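Local coordinates for galectin (Xenopus laevis, PDB 3WUC), which probably binds lactose and related beta-galactosides, as galectins do, and holds a galactose-glucose disaccharide in this crystal, at residues Leu46-Asn51 with Ile100-Pro105; Ser67-Val72 with Cys114-Glu119; Ile75-Thr80 with Ile110-Arg115. One frame throughout, in Å; residues are numbered along the deposited sequence.

Interaction 1: residues Leu46-Asn51 with Ile100-Pro105; sequences LICHCN and ITVHLP. With GAL (beta-D-galactopyranose), chain D.
The core between the two sheets of the galectin beta-sandwich is where Ile47, Cys48 and Cys50 meet Ile100 and Val102. Strand 48-51 lies over strand 100-103 at a closest axis distance of 10.2 Å, their directions only 21° apart, and no hydrogen bond passes between them: side chains alone make the contact. Ile47 and Ile100 cross obliquely, the CD1 methyl of Ile100 resting 3.8 Å from Ile47 CG2 and almost as near to its CG1. Further along, Val102 divides its two methyls between two thiols. Its CG2 meets Cys48 SG at 4.2 Å, while CG1 lies equally far from Cys50 SG. Two residues apart on the strand, both cysteines face the other sheet, and with SG anti to the backbone N (chi1 -175° and 177°) each sulfur reaches a valine methyl. The contact begins at a classic beta bulge, where Ile47 and Cys48 both face Leu39 of the adjacent strand.

Between the two cysteines, His49 turns to the other face of the sheet, where the sugar lies. Its NE2 hydrogen-bonds galactose O4 at 2.8 Å, the hydroxyl standing near the plane of the imidazole at its edge. ND1 is bonded to Asp38, and the two bonds together should hold the ring in its rotation. Asn51 OD1 lies 3.1 Å from galactose O4 and takes hydrogen bonds from Arg34 and Arg53. The result is a two-sheet sandwich with His49 and Asn51 on the sugar-facing side of one strand, as in galectin carbohydrate-recognition domains.

Interaction 2: residues Ser67-Val72 with Cys114-Glu119; sequences SKQNDV and CRFPIE
With chi1 at 56°, the side chain of Phe116 sits between its own backbone N and carbonyl carbon, and this brings the ring alongside Gln69, whose chain runs extended beyond CG. The two side chains lie next to each other with their ends pointing opposite ways. Gln69 CG approaches ring atom CD2 of Phe116 to 3.4 Å, and the amide plane is inclined 34° to the ring. Beside them the backbone oxygen of Lys68 lies 3.8 Å from Phe116 CE2.

The other half of the contact is polar. Arg115 stretches out from CG to NE and offers NH2 to Ser67 OG, a bond of 3.1 Å that is nearly straight (175°) and lies in the guanidinium plane. Ser67 is one of several partners, for NH1 bonds Ile75 O and NE a malonic acid oxygen. Asp74 is a second partner of Ser67 OG and also bonds Gln69 NE2, tying together the polar ends of both residues.

Lys68, just before the type I' turn Gln69-Val72, reaches into it with a 2.9 Å salt bridge from NZ to Asp71 OD1. The carboxylate of Asp74, close to the serine hydroxyl that receives Arg115, would probably stabilise the positive charge of the guanidinium.

Interaction 3: residues Ile75-Thr80 with Ile110-Arg115; sequences IEKKET and IPFTCR. With GLC (alpha-D-glucopyranose), chain C; GAL (beta-D-galactopyranose), chain D; MLA (malonic acid), chain H.
Ile75 O is gripped end-on by both terminal nitrogens of Arg115, NH1 at 2.8 Å and NH2 at 2.9 Å from that oxygen. The two donors arrive from opposite faces of the carbonyl plane, and the oxygen lies near the guanidinium plane; the paired hydrogen bonds should limit rotation of the group. Phe112 supports it from one side, its CZ standing 3.6 Å above the guanidinium plane, over its centre. Lys77 is extended throughout and carries NZ across to Pro111 O, 2.9 Å away; on the way its CD passes the edge of the Phe112 ring, in plane. Farther along, Glu79 bends at chi2 (55°) and packs across Ile110, while its OE1 is bonded to the backbone N of Ala81.

A malonic acid molecule, probably from the crystallisation liquor, binds beside these groups. Its O1B is bonded to Lys77 NZ, its O1A to Thr113 N at 2.8 Å and its O3B to Arg115 NE. Glu76 turns the other way, and its OE2 accepts from glucose O3 at 2.6 Å and from galactose O6. Glu76 thus faces the sugar while Lys77 and Glu79 turn to the other sheet, at the edge of the galectin beta-sandwich.

Overall arrangement
Taken together, the three contacts show how packing chemistry follows depth in a beta-sandwich. Interaction 1 is buried near the centre of the chain and purely apolar between its strands; interaction 3 is partly buried and mixes aliphatic and aromatic packing with bonds from cationic side chains to backbone oxygens; interaction 2 lies at the surface, joining a strand end to a loop through an arginine-serine bond and glutamine-phenylalanine packing. Strands 45-53, 62-69 and 72-79 are successive neighbours in one sheet, while 99-103 and 109-113 pair in the other, so interactions 1 and 3 bridge the same two sheets side by side. Interactions 2 and 3 share Arg115, and Phe116 of interaction 2 packs against Ile47 of interaction 1.

Interaction 1: residues Leu46-Asn51 with Ile100-Pro105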
loop_
_atom_site.group_PDB
_atom_site.type_symbol
_atom_site.label_atom_id
_atom_site.label_comp_id
_atom_site.label_asym_id
_atom_site.label_seq_id
_atom_site.Cartn_x
_atom_site.Cartn_y
_atom_site.Cartn_z
ATOM N N LEU B 46 -9.681 26.398 1.584
ATOM C CA LEU B 46 -9.979 24.975 1.204
ATOM C C LEU B 46 -10.575 24.934 -0.190
ATOM O O LEU B 46 -11.627 25.499 -0.460
ATOM C CB LEU B 46 -10.830 24.327 2.207
ATOM C CG LEU B 46 -10.412 24.282 3.710
ATOM C CD1 LEU B 46 -11.379 23.682 4.672
ATOM C CD2 LEU B 46 -9.028 23.591 3.731
ATOM N N ILE B 47 -9.945 24.208 -1.111
ATOM C CA ILE B 47 -10.531 23.955 -2.431
ATOM C C ILE B 47 -11.532 22.814 -2.338
ATOM O O ILE B 47 -12.448 22.816 -3.181
ATOM C CB ILE B 47 -9.457 23.680 -3.537
ATOM C CG1 ILE B 47 -9.958 23.901 -4.918
ATOM C CG2 ILE B 47 -8.760 22.327 -3.343
ATOM C CD1 ILE B 47 -10.191 25.370 -5.234
ATOM N N CYS B 48 -11.370 21.907 -1.372
ATOM C CA CYS B 48 -12.357 20.869 -1.186
ATOM C C CYS B 48 -12.421 20.436 0.254
ATOM O O CYS B 48 -11.464 19.885 0.780
ATOM C CB CYS B 48 -12.031 19.696 -2.117
ATOM S SG CYS B 48 -13.336 18.397 -2.046
ATOM N N HIS B 49 -13.539 20.714 0.908
ATOM C CA HIS B 49 -13.900 20.178 2.214
ATOM C C HIS B 49 -14.913 19.084 1.977
ATOM O O HIS B 49 -15.949 19.380 1.429
ATOM C CB HIS B 49 -14.537 21.306 3.036
ATOM C CG HIS B 49 -15.289 20.907 4.280
ATOM N ND1 HIS B 49 -14.706 20.464 5.449
ATOM C CD2 HIS B 49 -16.611 21.014 4.591
ATOM C CE1 HIS B 49 -15.605 20.302 6.389
ATOM N NE2 HIS B 49 -16.771 20.645 5.896
ATOM N N CYS B 50 -14.559 17.822 2.249
ATOM C CA CYS B 50 -15.416 16.642 1.971
ATOM C C CYS B 50 -15.847 16.142 3.322
ATOM O O CYS B 50 -15.071 15.623 4.090
ATOM C CB CYS B 50 -14.579 15.608 1.239
ATOM S SG CYS B 50 -15.492 14.101 0.917
ATOM N N ASN B 51 -17.148 16.325 3.608
ATOM C CA ASN B 51 -17.673 16.178 4.893
ATOM C C ASN B 51 -18.885 15.202 4.977
ATOM O O ASN B 51 -20.042 15.608 5.035
ATOM C CB ASN B 51 -18.048 17.549 5.458
ATOM C CG ASN B 51 -18.460 17.561 6.948
ATOM O OD1 ASN B 51 -19.333 18.440 7.293
ATOM N ND2 ASN B 51 -17.953 16.674 7.811
ATOM N N ILE B 100 -12.068 18.891 -9.642
ATOM C CA ILE B 100 -11.670 17.814 -8.711
ATOM C C ILE B 100 -12.639 16.692 -8.867
ATOM O O ILE B 100 -13.855 16.910 -9.069
ATOM C CB ILE B 100 -11.551 18.347 -7.284
ATOM C CG1 ILE B 100 -10.412 19.371 -7.288
ATOM C CG2 ILE B 100 -11.332 17.225 -6.237
ATOM C CD1 ILE B 100 -10.309 20.182 -6.010
ATOM N N THR B 101 -12.133 15.444 -8.833
ATOM C CA THR B 101 -12.983 14.303 -8.754
ATOM C C THR B 101 -12.806 13.625 -7.367
ATOM O O THR B 101 -11.686 13.205 -7.061
ATOM C CB THR B 101 -12.757 13.267 -9.879
ATOM O OG1 THR B 101 -12.964 13.892 -11.178
ATOM C CG2 THR B 101 -13.750 12.155 -9.717
ATOM N N VAL B 102 -13.860 13.539 -6.582
ATOM C CA VAL B 102 -13.868 12.808 -5.303
ATOM C C VAL B 102 -14.355 11.363 -5.614
ATOM O O VAL B 102 -15.530 11.192 -6.018
ATOM C CB VAL B 102 -14.745 13.400 -4.203
ATOM C CG1 VAL B 102 -14.579 12.677 -2.907
ATOM C CG2 VAL B 102 -14.468 14.950 -4.120
ATOM N N HIS B 103 -13.445 10.387 -5.544
ATOM C CA HIS B 103 -13.772 8.966 -5.709
ATOM C C HIS B 103 -14.209 8.392 -4.394
ATOM O O HIS B 103 -13.428 8.225 -3.439
ATOM C CB HIS B 103 -12.590 8.163 -6.205
ATOM C CG HIS B 103 -12.141 8.524 -7.568
ATOM N ND1 HIS B 103 -12.645 7.907 -8.703
ATOM C CD2 HIS B 103 -11.337 9.522 -8.016
ATOM C CE1 HIS B 103 -12.077 8.428 -9.777
ATOM N NE2 HIS B 103 -11.272 9.404 -9.390
ATOM N N LEU B 104 -15.477 8.068 -4.287
ATOM C CA LEU B 104 -16.024 7.451 -3.153
ATOM C C LEU B 104 -15.704 5.909 -3.139
ATOM O O LEU B 104 -15.562 5.354 -4.264
ATOM C CB LEU B 104 -17.545 7.660 -3.120
ATOM C CG LEU B 104 -18.084 9.124 -3.176
ATOM C CD1 LEU B 104 -19.533 9.169 -3.150
ATOM C CD2 LEU B 104 -17.464 9.887 -1.995
ATOM N N PRO B 105 -15.745 5.285 -1.950
ATOM C CA PRO B 105 -15.284 3.856 -1.884
ATOM C C PRO B 105 -16.305 2.905 -2.473
ATOM O O PRO B 105 -15.919 1.739 -2.699
ATOM C CB PRO B 105 -14.982 3.579 -0.406
ATOM C CG PRO B 105 -15.827 4.635 0.287
ATOM C CD PRO B 105 -15.886 5.846 -0.604
HETATM C C1 GAL D . -20.818 24.185 8.671
HETATM C C2 GAL D . -19.983 23.368 9.621
HETATM C C3 GAL D . -18.539 23.339 9.172
HETATM C C4 GAL D . -18.477 22.908 7.711
HETATM C C5 GAL D . -19.413 23.820 6.885
HETATM C C6 GAL D . -19.402 23.392 5.432
HETATM O O2 GAL D . -20.035 24.050 10.899
HETATM O O3 GAL D . -17.744 22.594 10.052
HETATM O O4 GAL D . -18.793 21.498 7.588
HETATM O O5 GAL D . -20.734 23.663 7.377
HETATM O O6 GAL D . -20.308 24.141 4.639
#

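Interaction 2: residues Ser67-Val72 with Cys114-Glu119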
loop_
_atom_site.group_PDB
_atom_site.type_symbol
_atom_site.label_atom_id
_atom_site.label_comp_id
_atom_site.label_asym_id
_atom_site.label_seq_id
_atom_site.Cartn_x
_atom_site.Cartn_y
_atom_site.Cartn_z
ATOM N N SER B 67 -16.157 24.700 -0.323
ATOM C CA SER B 67 -14.866 25.366 -0.346
ATOM C C SER B 67 -14.863 26.456 0.711
ATOM O O SER B 67 -15.874 26.871 1.212
ATOM C CB SER B 67 -14.669 25.964 -1.714
ATOM O OG SER B 67 -15.767 26.785 -2.129
ATOM N N LYS B 68 -13.662 26.931 1.041
ATOM C CA LYS B 68 -13.589 27.991 2.089
ATOM C C LYS B 68 -12.512 28.962 1.561
ATOM O O LYS B 68 -11.447 28.568 1.009
ATOM C CB LYS B 68 -13.091 27.401 3.386
ATOM C CG LYS B 68 -13.448 28.246 4.576
ATOM C CD LYS B 68 -13.047 27.605 5.893
ATOM C CE LYS B 68 -13.789 28.209 7.091
ATOM N NZ LYS B 68 -13.295 27.772 8.399
ATOM N N GLN B 69 -12.825 30.288 1.557
ATOM C CA GLN B 69 -11.845 31.297 1.159
ATOM C C GLN B 69 -11.749 32.377 2.175
ATOM O O GLN B 69 -12.763 32.868 2.671
ATOM C CB GLN B 69 -12.149 31.915 -0.152
ATOM C CG GLN B 69 -12.297 30.917 -1.319
ATOM C CD GLN B 69 -12.881 31.595 -2.629
ATOM O OE1 GLN B 69 -12.224 32.398 -3.276
ATOM N NE2 GLN B 69 -14.026 31.127 -3.089
ATOM N N ASN B 70 -10.528 32.657 2.593
ATOM C CA ASN B 70 -10.316 33.669 3.649
ATOM C C ASN B 70 -11.177 33.361 4.877
ATOM O O ASN B 70 -11.740 34.262 5.529
ATOM C CB ASN B 70 -10.594 35.088 3.082
ATOM C CG ASN B 70 -9.878 35.329 1.761
ATOM O OD1 ASN B 70 -8.641 35.355 1.746
ATOM N ND2 ASN B 70 -10.594 35.478 0.697
ATOM N N ASP B 71 -11.268 32.077 5.262
ATOM C CA ASP B 71 -12.034 31.580 6.333
ATOM C C ASP B 71 -13.573 31.790 6.288
ATOM O O ASP B 71 -14.263 31.672 7.322
ATOM C CB ASP B 71 -11.514 32.101 7.698
ATOM C CG ASP B 71 -11.535 31.056 8.801
ATOM O OD1 ASP B 71 -11.246 29.840 8.504
ATOM O OD2 ASP B 71 -11.644 31.421 10.004
ATOM N N VAL B 72 -14.067 31.929 5.075
ATOM C CA VAL B 72 -15.484 32.008 4.868
ATOM C C VAL B 72 -15.955 30.872 3.921
ATOM O O VAL B 72 -15.406 30.720 2.832
ATOM C CB VAL B 72 -15.838 33.293 4.221
ATOM C CG1 VAL B 72 -17.309 33.448 4.054
ATOM C CG2 VAL B 72 -15.384 34.395 5.148
ATOM N N CYS B 114 -13.083 23.520 -9.204
ATOM C CA CYS B 114 -12.303 24.440 -8.420
ATOM C C CYS B 114 -13.031 25.814 -8.373
ATOM O O CYS B 114 -13.288 26.359 -9.450
ATOM C CB CYS B 114 -10.926 24.646 -8.973
ATOM S SG CYS B 114 -9.840 23.227 -8.673
ATOM N N ARG B 115 -13.379 26.274 -7.197
ATOM C CA ARG B 115 -14.107 27.571 -7.075
ATOM C C ARG B 115 -13.212 28.773 -7.082
ATOM O O ARG B 115 -13.693 29.879 -7.196
ATOM C CB ARG B 115 -14.893 27.560 -5.856
ATOM C CG ARG B 115 -16.088 26.607 -6.151
ATOM C CD ARG B 115 -16.793 26.364 -4.902
ATOM N NE ARG B 115 -18.110 25.774 -5.112
ATOM C CZ ARG B 115 -18.924 25.491 -4.103
ATOM N NH1 ARG B 115 -20.146 24.961 -4.352
ATOM N NH2 ARG B 115 -18.519 25.683 -2.850
ATOM N N PHE B 116 -11.918 28.561 -6.896
ATOM C CA PHE B 116 -10.905 29.635 -6.999
ATOM C C PHE B 116 -9.661 29.078 -7.671
ATOM O O PHE B 116 -9.488 27.865 -7.656
ATOM C CB PHE B 116 -10.591 30.307 -5.642
ATOM C CG PHE B 116 -10.144 29.365 -4.535
ATOM C CD1 PHE B 116 -8.807 29.028 -4.372
ATOM C CD2 PHE B 116 -11.065 28.783 -3.672
ATOM C CE1 PHE B 116 -8.414 28.140 -3.349
ATOM C CE2 PHE B 116 -10.666 27.956 -2.650
ATOM C CZ PHE B 116 -9.353 27.610 -2.521
ATOM N N PRO B 117 -8.825 29.908 -8.318
ATOM C CA PRO B 117 -7.667 29.394 -8.992
ATOM C C PRO B 117 -6.672 28.793 -7.986
ATOM O O PRO B 117 -6.401 29.385 -6.893
ATOM C CB PRO B 117 -7.080 30.623 -9.709
ATOM C CG PRO B 117 -8.307 31.439 -10.016
ATOM C CD PRO B 117 -9.104 31.303 -8.772
ATOM N N ILE B 118 -6.237 27.589 -8.294
ATOM C CA ILE B 118 -5.226 26.907 -7.444
ATOM C C ILE B 118 -4.414 25.961 -8.290
ATOM O O ILE B 118 -4.928 25.273 -9.082
ATOM C CB ILE B 118 -5.880 26.181 -6.255
ATOM C CG1 ILE B 118 -4.813 25.533 -5.351
ATOM C CG2 ILE B 118 -6.912 25.208 -6.782
ATOM C CD1 ILE B 118 -5.382 25.169 -3.988
ATOM N N GLU B 119 -3.097 25.969 -8.152
ATOM C CA GLU B 119 -2.243 25.090 -8.946
ATOM C C GLU B 119 -1.590 24.006 -8.087
ATOM O O GLU B 119 -1.151 23.052 -8.619
ATOM C CB GLU B 119 -1.176 25.844 -9.729
ATOM C CG GLU B 119 -1.808 26.515 -10.999
ATOM C CD GLU B 119 -2.560 25.492 -11.950
ATOM O OE1 GLU B 119 -1.960 24.458 -12.427
ATOM O OE2 GLU B 119 -3.762 25.704 -12.258
#

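Interaction 3: residues Ile75-Thr80 with Ile110-Arg115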
loop_
_atom_site.group_PDB
_atom_site.type_symbol
_atom_site.label_atom_id
_atom_site.label_comp_id
_atom_site.label_asym_id
_atom_site.label_seq_id
_atom_site.Cartn_x
_atom_site.Cartn_y
_atom_site.Cartn_z
ATOM N N ILE B 75 -20.836 27.956 -1.071
ATOM C CA ILE B 75 -22.146 27.239 -1.082
ATOM C C ILE B 75 -21.934 25.704 -1.017
ATOM O O ILE B 75 -21.145 25.206 -1.785
ATOM C CB ILE B 75 -22.897 27.632 -2.394
ATOM C CG1 ILE B 75 -23.159 29.125 -2.431
ATOM C CG2 ILE B 75 -24.154 26.852 -2.502
ATOM C CD1 ILE B 75 -23.740 29.606 -3.711
ATOM N N GLU B 76 -22.668 25.069 -0.143
ATOM C CA GLU B 76 -22.565 23.617 0.045
ATOM C C GLU B 76 -23.107 22.900 -1.186
ATOM O O GLU B 76 -24.138 23.257 -1.774
ATOM C CB GLU B 76 -23.316 23.185 1.240
ATOM C CG GLU B 76 -22.669 23.534 2.561
ATOM C CD GLU B 76 -23.468 23.273 3.798
ATOM O OE1 GLU B 76 -24.647 22.770 3.776
ATOM O OE2 GLU B 76 -22.870 23.490 4.851
ATOM N N LYS B 77 -22.446 21.834 -1.567
ATOM C CA LYS B 77 -22.968 20.839 -2.516
ATOM C C LYS B 77 -23.226 19.561 -1.753
ATOM O O LYS B 77 -22.420 19.081 -0.949
ATOM C CB LYS B 77 -21.897 20.615 -3.567
ATOM C CG LYS B 77 -22.347 19.528 -4.579
ATOM C CD LYS B 77 -21.291 19.297 -5.645
ATOM C CE LYS B 77 -21.867 18.457 -6.783
ATOM N NZ LYS B 77 -21.086 18.661 -8.030
ATOM N N LYS B 78 -24.389 18.954 -1.936
ATOM C CA LYS B 78 -24.716 17.793 -1.158
ATOM C C LYS B 78 -24.889 16.580 -2.078
ATOM O O LYS B 78 -25.419 16.732 -3.207
ATOM C CB LYS B 78 -25.981 18.010 -0.349
ATOM C CG LYS B 78 -25.904 19.204 0.608
ATOM C CD LYS B 78 -27.172 19.385 1.413
ATOM C CE LYS B 78 -27.188 20.615 2.292
ATOM N NZ LYS B 78 -28.127 20.486 3.452
ATOM N N GLU B 79 -24.418 15.458 -1.620
ATOM C CA GLU B 79 -24.490 14.147 -2.334
ATOM C C GLU B 79 -25.146 13.134 -1.353
ATOM O O GLU B 79 -24.782 12.955 -0.173
ATOM C CB GLU B 79 -23.074 13.683 -2.700
ATOM C CG GLU B 79 -22.862 12.286 -3.223
ATOM C CD GLU B 79 -23.718 11.975 -4.454
ATOM O OE1 GLU B 79 -24.498 10.987 -4.408
ATOM O OE2 GLU B 79 -23.646 12.790 -5.405
ATOM N N THR B 80 -26.100 12.373 -1.913
ATOM C CA THR B 80 -26.882 11.475 -1.145
ATOM C C THR B 80 -26.227 10.095 -1.048
ATOM O O THR B 80 -26.574 9.355 -0.173
ATOM C CB THR B 80 -28.288 11.247 -1.800
ATOM O OG1 THR B 80 -28.158 10.839 -3.165
ATOM C CG2 THR B 80 -29.003 12.475 -1.877
ATOM N N ILE B 110 -17.734 12.097 -7.406
ATOM C CA ILE B 110 -18.419 13.352 -7.210
ATOM C C ILE B 110 -17.538 14.423 -7.838
ATOM O O ILE B 110 -16.438 14.645 -7.363
ATOM C CB ILE B 110 -18.593 13.572 -5.720
ATOM C CG1 ILE B 110 -19.196 12.309 -5.130
ATOM C CG2 ILE B 110 -19.479 14.785 -5.418
ATOM C CD1 ILE B 110 -20.504 12.025 -5.802
ATOM N N PRO B 111 -18.004 15.106 -8.900
ATOM C CA PRO B 111 -17.203 16.258 -9.434
ATOM C C PRO B 111 -17.313 17.445 -8.493
ATOM O O PRO B 111 -18.358 17.668 -7.855
ATOM C CB PRO B 111 -17.840 16.557 -10.814
ATOM C CG PRO B 111 -19.218 15.979 -10.692
ATOM C CD PRO B 111 -19.267 14.865 -9.670
ATOM N N PHE B 112 -16.244 18.199 -8.366
ATOM C CA PHE B 112 -16.288 19.399 -7.576
ATOM C C PHE B 112 -15.380 20.394 -8.265
ATOM O O PHE B 112 -14.138 20.339 -8.190
ATOM C CB PHE B 112 -15.883 19.142 -6.078
ATOM C CG PHE B 112 -16.276 20.218 -5.155
ATOM C CD1 PHE B 112 -17.595 20.629 -4.955
ATOM C CD2 PHE B 112 -15.295 20.956 -4.511
ATOM C CE1 PHE B 112 -17.962 21.673 -4.126
ATOM C CE2 PHE B 112 -15.635 21.966 -3.641
ATOM C CZ PHE B 112 -16.966 22.385 -3.456
ATOM N N THR B 113 -15.967 21.365 -8.973
ATOM C CA THR B 113 -15.145 22.285 -9.762
ATOM C C THR B 113 -14.341 23.186 -8.830
ATOM O O THR B 113 -14.868 23.575 -7.759
ATOM C CB THR B 113 -16.066 23.217 -10.606
ATOM O OG1 THR B 113 -16.880 22.410 -11.432
ATOM C CG2 THR B 113 -15.262 24.099 -11.475
ATOM N N CYS B 114 -13.083 23.520 -9.204
ATOM C CA CYS B 114 -12.303 24.440 -8.420
ATOM C C CYS B 114 -13.031 25.814 -8.373
ATOM O O CYS B 114 -13.288 26.359 -9.450
ATOM C CB CYS B 114 -10.926 24.646 -8.973
ATOM S SG CYS B 114 -9.840 23.227 -8.673
ATOM N N ARG B 115 -13.379 26.274 -7.197
ATOM C CA ARG B 115 -14.107 27.571 -7.075
ATOM C C ARG B 115 -13.212 28.773 -7.082
ATOM O O ARG B 115 -13.693 29.879 -7.196
ATOM C CB ARG B 115 -14.893 27.560 -5.856
ATOM C CG ARG B 115 -16.088 26.607 -6.151
ATOM C CD ARG B 115 -16.793 26.364 -4.902
ATOM N NE ARG B 115 -18.110 25.774 -5.112
ATOM C CZ ARG B 115 -18.924 25.491 -4.103
ATOM N NH1 ARG B 115 -20.146 24.961 -4.352
ATOM N NH2 ARG B 115 -18.519 25.683 -2.850
HETATM C C1 GLC C . -25.910 25.678 8.274
HETATM C C2 GLC C . -25.529 24.448 7.434
HETATM C C3 GLC C . -24.318 23.798 8.115
HETATM C C4 GLC C . -23.139 24.737 8.397
HETATM C C5 GLC C . -23.641 25.981 9.147
HETATM C C6 GLC C . -22.533 27.036 9.234
HETATM O O1 GLC C . -26.338 25.139 9.499
HETATM O O2 GLC C . -26.603 23.533 7.411
HETATM O O3 GLC C . -23.859 22.788 7.187
HETATM O O4 GLC C . -22.142 24.027 9.169
HETATM O O5 GLC C . -24.797 26.536 8.468
HETATM O O6 GLC C . -21.845 27.526 8.041
HETATM C C1 GAL D . -20.818 24.185 8.671
HETATM C C2 GAL D . -19.983 23.368 9.621
HETATM C C3 GAL D . -18.539 23.339 9.172
HETATM C C4 GAL D . -18.477 22.908 7.711
HETATM C C5 GAL D . -19.413 23.820 6.885
HETATM C C6 GAL D . -19.402 23.392 5.432
HETATM O O2 GAL D . -20.035 24.050 10.899
HETATM O O3 GAL D . -17.744 22.594 10.052
HETATM O O4 GAL D . -18.793 21.498 7.588
HETATM O O5 GAL D . -20.734 23.663 7.377
HETATM O O6 GAL D . -20.308 24.141 4.639
HETATM C C1 MLA H . -19.605 22.039 -8.361
HETATM O O1A MLA H . -18.775 21.477 -9.115
HETATM O O1B MLA H . -20.819 21.658 -8.402
HETATM C C2 MLA H . -19.184 23.299 -7.556
HETATM C C3 MLA H . -19.694 24.597 -8.228
HETATM O O3A MLA H . -20.093 24.554 -9.406
HETATM O O3B MLA H . -19.671 25.700 -7.645
#